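Local coordinates for high affinity transport system protein p37 (Mycoplasma hyorhinis, PDB 3EKI), which binds thiamine diphosphate outside the cell membrane, as the lipoprotein component of a high-affinity transport system, at residues F80-K84 / L359-T363; Y187-D192 / F312-K318. All blocks are in the same frame, centred on the assembly; numbering follows the deposited sequence.

In the fold
The two contacts lie in separate parts of a chain whose family belongs to the periplasmic-binding-protein clan. Contact 1 packs helix 64-85 against helix 354-369. Contact 2 joins two loops, 187-192 and 312-318. Their centres are about 38 Å apart, and their nearest atoms about 23 Å, so they do not touch. Both segments of contact 2 fall between those of contact 1 in the chain. Contact 2 holds W314, one of the residues of the thiamine diphosphate pocket. Each contact has a different calcium ion nearby: about 9 Å from the side chain of I360 and about 8 Å from that of A188.

Contact 1: residues F80-K84 / L359-T363; sequences FNKLK and LIVQT
F80 and L359 meet where helix 64-85 crosses helix 354-369. The axes of segments 80-84 and 359-363 approach to 9.5 Å, their N-to-C directions 126° apart. The F80 ring touches with one corner: its CE2 lies 3.4 Å from L359 CB. The same CE2 atom is 3.6 Å from I360 CG1. Both neighbours approach the ring obliquely. F80 CG is anti to the backbone N (chi1 171°), which carries the ring across to L359 and I360. There the F80 and L359 side chains cross at about a right angle. Beyond this contact, the F80 ring also meets F98 edge-to-face.

L359 spreads its two methyls over the first helix. CD2 rests 3.6 Å from L83 CB. CD1 faces K84, with K84 CB at 4.1 Å. The CB of L83 is directed toward the second helix, where its CD1 touches the CG of Q362 and the hydroxyl of T363. L83 and T363 lie alongside each other, running in opposite senses.

T363 brings a polar atom into this apolar surface. Its OG1 sits 3.3 Å from F80 CA and near the plane of the ring, at the edge. The hydroxyl is satisfied within its own helix, donating to L359 O at 2.8 Å. The backbone N of T363 reaches that same oxygen from the opposite face of the carbonyl plane, so two donors share it. Two polar ends have their partners outside the contact: K84 NZ bonds to F93 O, and Q362 NE2 to N366 OD1.

I360 and T363 also touch F76, one turn earlier on helix 64-85. The arrangement is steeply crossed helix-helix packing within a fold of the periplasmic-binding-protein clan, built mainly from apolar side chains, with the T363 hydroxyl among them, and remote from the thiamine diphosphate pocket.

Contact 2: residues Y187-D192 / F312-K318; sequences YASWTD and FAWTHNK. With TPP (thiamine diphosphate), chain B.
N317 is gripped by the turn at Y187-W190. Its ND2 donates to Y187 O at 2.8 Å and to W190 O at 3.0 Å. Both acceptors lie close to the plane of the amide, so the two N-H groups are used together and the amide rotation is fixed. Y187 O also accepts from W190 N, which closes the turn. A chi1 of 67° sets N317 CG between its backbone N and carbonyl carbon. This puts the amide over the Y187-W190 turn while N317 CB stays on the face of the Y187 ring in a CH-pi contact.

The tight side continues along Y187. Its hydroxyl donates to T315 O at 2.7 Å, coming from above the carbonyl plane. Y187 CE2 leans on F312 CB at 3.8 Å. W190 CH2 then meets F312 CD1 at 3.7 Å, with the six-membered ring of W190 and the F312 ring at 82° in an oblique pairing. F182 of helix 170-184 meets the rings of both Y187 and F312, and H195 stacks on W190.

The other side is more open and holds two waters. H316 NE2 donates to D192 OD1 at 2.8 Å, meeting it on the syn side and within the plane of the imidazole. Water 2 donates both to D192 OD1 and to N317 OD1, so it ties this bond to the gripped amide. Water 1 donates to W190 O and accepts from K318 NZ. The exposed K318 is therefore linked to the first loop through solvent.

From F312 the chain runs on through A313 to W314. One face of the W314 indole covers the pyrimidine ring of thiamine diphosphate, with CE3 at 3.3 Å from ligand C6'. The contact joins two loops of the binding-protein fold, one of which carries W314 of the thiamine diphosphate pocket.

Contact 1: residues F80-K84 / L359-T363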
# COMPACT_ATOMS: atom_id res chain seq x y z
N PHE A 80 -20.46 0.08 17.19
CA PHE A 80 -20.94 1.39 16.76
C PHE A 80 -22.17 1.76 17.61
O PHE A 80 -22.25 2.90 18.04
CB PHE A 80 -21.26 1.47 15.27
CG PHE A 80 -21.96 2.75 14.84
CD1 PHE A 80 -23.34 2.92 14.85
CD2 PHE A 80 -21.19 3.83 14.42
CE1 PHE A 80 -23.94 4.10 14.52
CE2 PHE A 80 -21.78 5.01 14.02
CZ PHE A 80 -23.15 5.11 14.06
N ASN A 81 -23.13 0.84 17.64
CA ASN A 81 -24.40 1.30 18.26
C ASN A 81 -24.24 1.43 19.76
O ASN A 81 -24.91 2.24 20.41
CB ASN A 81 -25.56 0.39 17.86
CG ASN A 81 -26.01 0.69 16.45
OD1 ASN A 81 -26.48 1.76 16.08
ND2 ASN A 81 -25.84 -0.28 15.55
N LYS A 82 -23.32 0.65 20.34
CA LYS A 82 -23.02 0.86 21.76
C LYS A 82 -22.50 2.25 22.02
O LYS A 82 -22.93 2.96 22.92
CB LYS A 82 -22.03 -0.22 22.22
CG LYS A 82 -21.66 -0.13 23.70
CD LYS A 82 -20.25 -0.66 23.93
CE LYS A 82 -19.50 0.12 25.00
NZ LYS A 82 -18.24 0.73 24.46
N LEU A 83 -21.52 2.70 21.22
CA LEU A 83 -20.99 4.04 21.36
C LEU A 83 -22.04 5.12 21.14
O LEU A 83 -22.13 6.10 21.87
CB LEU A 83 -19.88 4.27 20.31
CG LEU A 83 -18.58 3.52 20.48
CD1 LEU A 83 -17.60 4.05 19.43
CD2 LEU A 83 -18.01 3.70 21.87
N LYS A 84 -22.81 4.88 20.09
CA LYS A 84 -23.88 5.78 19.69
C LYS A 84 -24.87 5.98 20.85
O LYS A 84 -25.24 7.11 21.16
CB LYS A 84 -24.64 5.23 18.49
CG LYS A 84 -25.85 6.07 18.08
CD LYS A 84 -26.86 5.15 17.44
CE LYS A 84 -28.20 5.78 17.18
NZ LYS A 84 -29.02 5.78 18.39
N LEU A 359 -18.17 8.58 15.03
CA LEU A 359 -18.46 7.31 15.69
C LEU A 359 -17.96 6.12 14.86
O LEU A 359 -17.48 5.13 15.40
CB LEU A 359 -19.96 7.17 15.92
CG LEU A 359 -20.53 7.95 17.10
CD1 LEU A 359 -22.04 8.02 16.90
CD2 LEU A 359 -20.21 7.30 18.44
N ILE A 360 -18.03 6.25 13.54
CA ILE A 360 -17.52 5.17 12.68
C ILE A 360 -16.00 5.13 12.80
O ILE A 360 -15.45 4.02 12.95
CB ILE A 360 -18.04 5.32 11.24
CG1 ILE A 360 -19.56 5.03 11.13
CG2 ILE A 360 -17.26 4.49 10.25
CD1 ILE A 360 -20.15 5.46 9.79
N VAL A 361 -15.34 6.26 12.79
CA VAL A 361 -13.87 6.26 13.00
C VAL A 361 -13.51 5.60 14.31
O VAL A 361 -12.65 4.73 14.39
CB VAL A 361 -13.29 7.69 12.88
CG1 VAL A 361 -11.85 7.74 13.37
CG2 VAL A 361 -13.39 8.21 11.46
N GLN A 362 -14.17 5.97 15.42
CA GLN A 362 -13.85 5.42 16.72
C GLN A 362 -14.15 3.94 16.79
O GLN A 362 -13.46 3.20 17.51
CB GLN A 362 -14.64 6.16 17.81
CG GLN A 362 -14.10 5.90 19.21
CD GLN A 362 -12.66 6.38 19.35
OE1 GLN A 362 -12.42 7.54 19.03
NE2 GLN A 362 -11.80 5.49 19.81
N THR A 363 -15.17 3.52 16.03
CA THR A 363 -15.48 2.09 15.99
C THR A 363 -14.32 1.30 15.35
O THR A 363 -13.97 0.23 15.87
CB THR A 363 -16.81 1.82 15.29
OG1 THR A 363 -17.85 2.43 16.08
CG2 THR A 363 -17.11 0.34 15.22

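Contact 2: residues Y187-D192 / F312-K318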
# COMPACT_ATOMS: atom_id res chain seq x y z
N TYR A 187 14.70 -16.27 0.12
CA TYR A 187 13.25 -16.38 0.15
C TYR A 187 12.71 -17.71 -0.34
O TYR A 187 11.76 -18.26 0.24
CB TYR A 187 12.72 -15.22 -0.69
CG TYR A 187 11.24 -15.22 -1.00
CD1 TYR A 187 10.80 -15.67 -2.24
CD2 TYR A 187 10.31 -14.76 -0.08
CE1 TYR A 187 9.44 -15.68 -2.56
CE2 TYR A 187 8.95 -14.76 -0.41
CZ TYR A 187 8.54 -15.22 -1.63
OH TYR A 187 7.20 -15.23 -1.99
N ALA A 188 13.29 -18.29 -1.39
CA ALA A 188 12.84 -19.56 -1.96
C ALA A 188 12.92 -20.71 -0.97
O ALA A 188 12.27 -21.74 -1.17
CB ALA A 188 13.67 -19.91 -3.18
N SER A 189 13.70 -20.55 0.09
CA SER A 189 13.84 -21.66 1.04
C SER A 189 13.16 -21.35 2.36
O SER A 189 13.17 -22.16 3.29
CB SER A 189 15.32 -22.02 1.20
OG SER A 189 15.73 -22.74 0.02
N TRP A 190 12.52 -20.18 2.46
CA TRP A 190 11.71 -19.88 3.63
C TRP A 190 10.61 -20.95 3.80
O TRP A 190 10.17 -21.45 2.78
CB TRP A 190 10.99 -18.55 3.51
CG TRP A 190 11.84 -17.33 3.54
CD1 TRP A 190 13.20 -17.25 3.55
CD2 TRP A 190 11.36 -15.98 3.58
NE1 TRP A 190 13.57 -15.93 3.59
CE2 TRP A 190 12.46 -15.13 3.61
CE3 TRP A 190 10.07 -15.41 3.60
CZ2 TRP A 190 12.36 -13.74 3.65
CZ3 TRP A 190 9.98 -14.03 3.64
CH2 TRP A 190 11.11 -13.21 3.67
N THR A 191 10.27 -21.21 5.05
CA THR A 191 9.17 -22.15 5.26
C THR A 191 8.06 -21.43 6.03
O THR A 191 8.27 -20.42 6.68
CB THR A 191 9.58 -23.43 6.01
OG1 THR A 191 9.84 -23.14 7.37
CG2 THR A 191 10.89 -24.01 5.43
N ASP A 192 6.87 -22.02 5.91
CA ASP A 192 5.75 -21.46 6.64
C ASP A 192 6.07 -21.39 8.11
O ASP A 192 5.74 -20.43 8.80
CB ASP A 192 4.50 -22.32 6.44
CG ASP A 192 3.98 -22.27 5.03
OD1 ASP A 192 4.55 -21.49 4.24
OD2 ASP A 192 3.01 -23.01 4.73
N PHE A 312 7.24 -9.17 -0.70
CA PHE A 312 7.45 -10.60 -0.48
C PHE A 312 6.83 -11.06 0.84
O PHE A 312 6.49 -12.22 1.06
CB PHE A 312 8.94 -10.92 -0.55
CG PHE A 312 9.82 -10.05 0.32
CD1 PHE A 312 9.91 -10.28 1.69
CD2 PHE A 312 10.55 -8.99 -0.21
CE1 PHE A 312 10.70 -9.50 2.50
CE2 PHE A 312 11.32 -8.19 0.61
CZ PHE A 312 11.40 -8.43 1.97
N ALA A 313 6.66 -10.14 1.77
CA ALA A 313 6.16 -10.45 3.10
C ALA A 313 4.70 -10.91 3.07
O ALA A 313 4.34 -11.65 4.00
CB ALA A 313 6.28 -9.26 4.04
N TRP A 314 3.92 -10.55 2.08
CA TRP A 314 2.56 -11.07 1.96
C TRP A 314 2.36 -11.93 0.74
O TRP A 314 1.23 -12.12 0.26
CB TRP A 314 1.58 -9.90 1.95
CG TRP A 314 1.70 -8.86 0.90
CD1 TRP A 314 1.23 -8.92 -0.38
CD2 TRP A 314 2.33 -7.58 1.04
NE1 TRP A 314 1.53 -7.76 -1.04
CE2 TRP A 314 2.20 -6.92 -0.20
CE3 TRP A 314 2.98 -6.93 2.09
CZ2 TRP A 314 2.71 -5.64 -0.43
CZ3 TRP A 314 3.48 -5.66 1.85
CH2 TRP A 314 3.34 -5.04 0.62
N THR A 315 3.46 -12.47 0.21
CA THR A 315 3.47 -13.26 -1.01
C THR A 315 4.00 -14.64 -0.62
O THR A 315 5.17 -14.77 -0.27
CB THR A 315 4.36 -12.65 -2.11
OG1 THR A 315 3.88 -11.32 -2.45
CG2 THR A 315 4.30 -13.48 -3.39
N HIS A 316 3.14 -15.64 -0.64
CA HIS A 316 3.57 -16.97 -0.20
C HIS A 316 4.54 -17.54 -1.20
O HIS A 316 4.32 -17.53 -2.41
CB HIS A 316 2.30 -17.82 -0.10
CG HIS A 316 2.56 -19.11 0.62
ND1 HIS A 316 2.00 -20.30 0.18
CD2 HIS A 316 3.28 -19.40 1.71
CE1 HIS A 316 2.39 -21.27 0.99
NE2 HIS A 316 3.16 -20.76 1.93
N ASN A 317 5.67 -18.09 -0.73
CA ASN A 317 6.65 -18.49 -1.74
C ASN A 317 6.24 -19.77 -2.44
O ASN A 317 6.82 -20.10 -3.48
CB ASN A 317 8.03 -18.58 -1.09
CG ASN A 317 8.18 -19.68 -0.07
OD1 ASN A 317 7.26 -20.42 0.26
ND2 ASN A 317 9.39 -19.79 0.46
N LYS A 318 5.25 -20.48 -1.90
CA LYS A 318 4.76 -21.69 -2.54
C LYS A 318 3.72 -21.39 -3.62
O LYS A 318 3.26 -22.34 -4.26
CB LYS A 318 4.12 -22.64 -1.51
CG LYS A 318 4.94 -23.08 -0.33
CD LYS A 318 6.30 -23.64 -0.68
CE LYS A 318 7.37 -23.21 0.32
NZ LYS A 318 8.70 -23.03 -0.33
N1' TPP B . -0.19 -6.46 3.74
C2' TPP B . -1.11 -7.40 3.44
CM2 TPP B . -1.42 -8.49 4.47
N3' TPP B . -1.75 -7.38 2.25
C4' TPP B . -1.54 -6.34 1.40
N4' TPP B . -2.25 -6.30 0.27
C5' TPP B . -0.56 -5.39 1.67
C6' TPP B . 0.12 -5.49 2.88
C7' TPP B . -0.17 -4.23 0.74
N3 TPP B . -0.94 -2.98 0.91
C2 TPP B . -2.21 -2.91 1.31
S1 TPP B . -2.70 -1.23 1.40
C5 TPP B . -1.13 -0.68 0.85
C4 TPP B . -0.38 -1.79 0.54
CM4 TPP B . 1.13 -1.69 0.23
C6 TPP B . -0.78 0.79 0.59
C7 TPP B . -1.42 1.27 -0.72
O7 TPP B . -0.84 0.53 -1.82
PA TPP B . -1.53 0.31 -3.23
O1A TPP B . -0.80 -0.76 -3.96
O2A TPP B . -3.00 0.07 -3.07
O3A TPP B . -1.48 1.69 -4.00
PB TPP B . -0.29 2.24 -4.92
O1B TPP B . 0.95 2.41 -4.10
O2B TPP B . -0.84 3.62 -5.45
O3B TPP B . -0.10 1.29 -6.18
O HOH W 1 10.85 -23.59 1.50
O HOH W 2 6.69 -20.46 3.09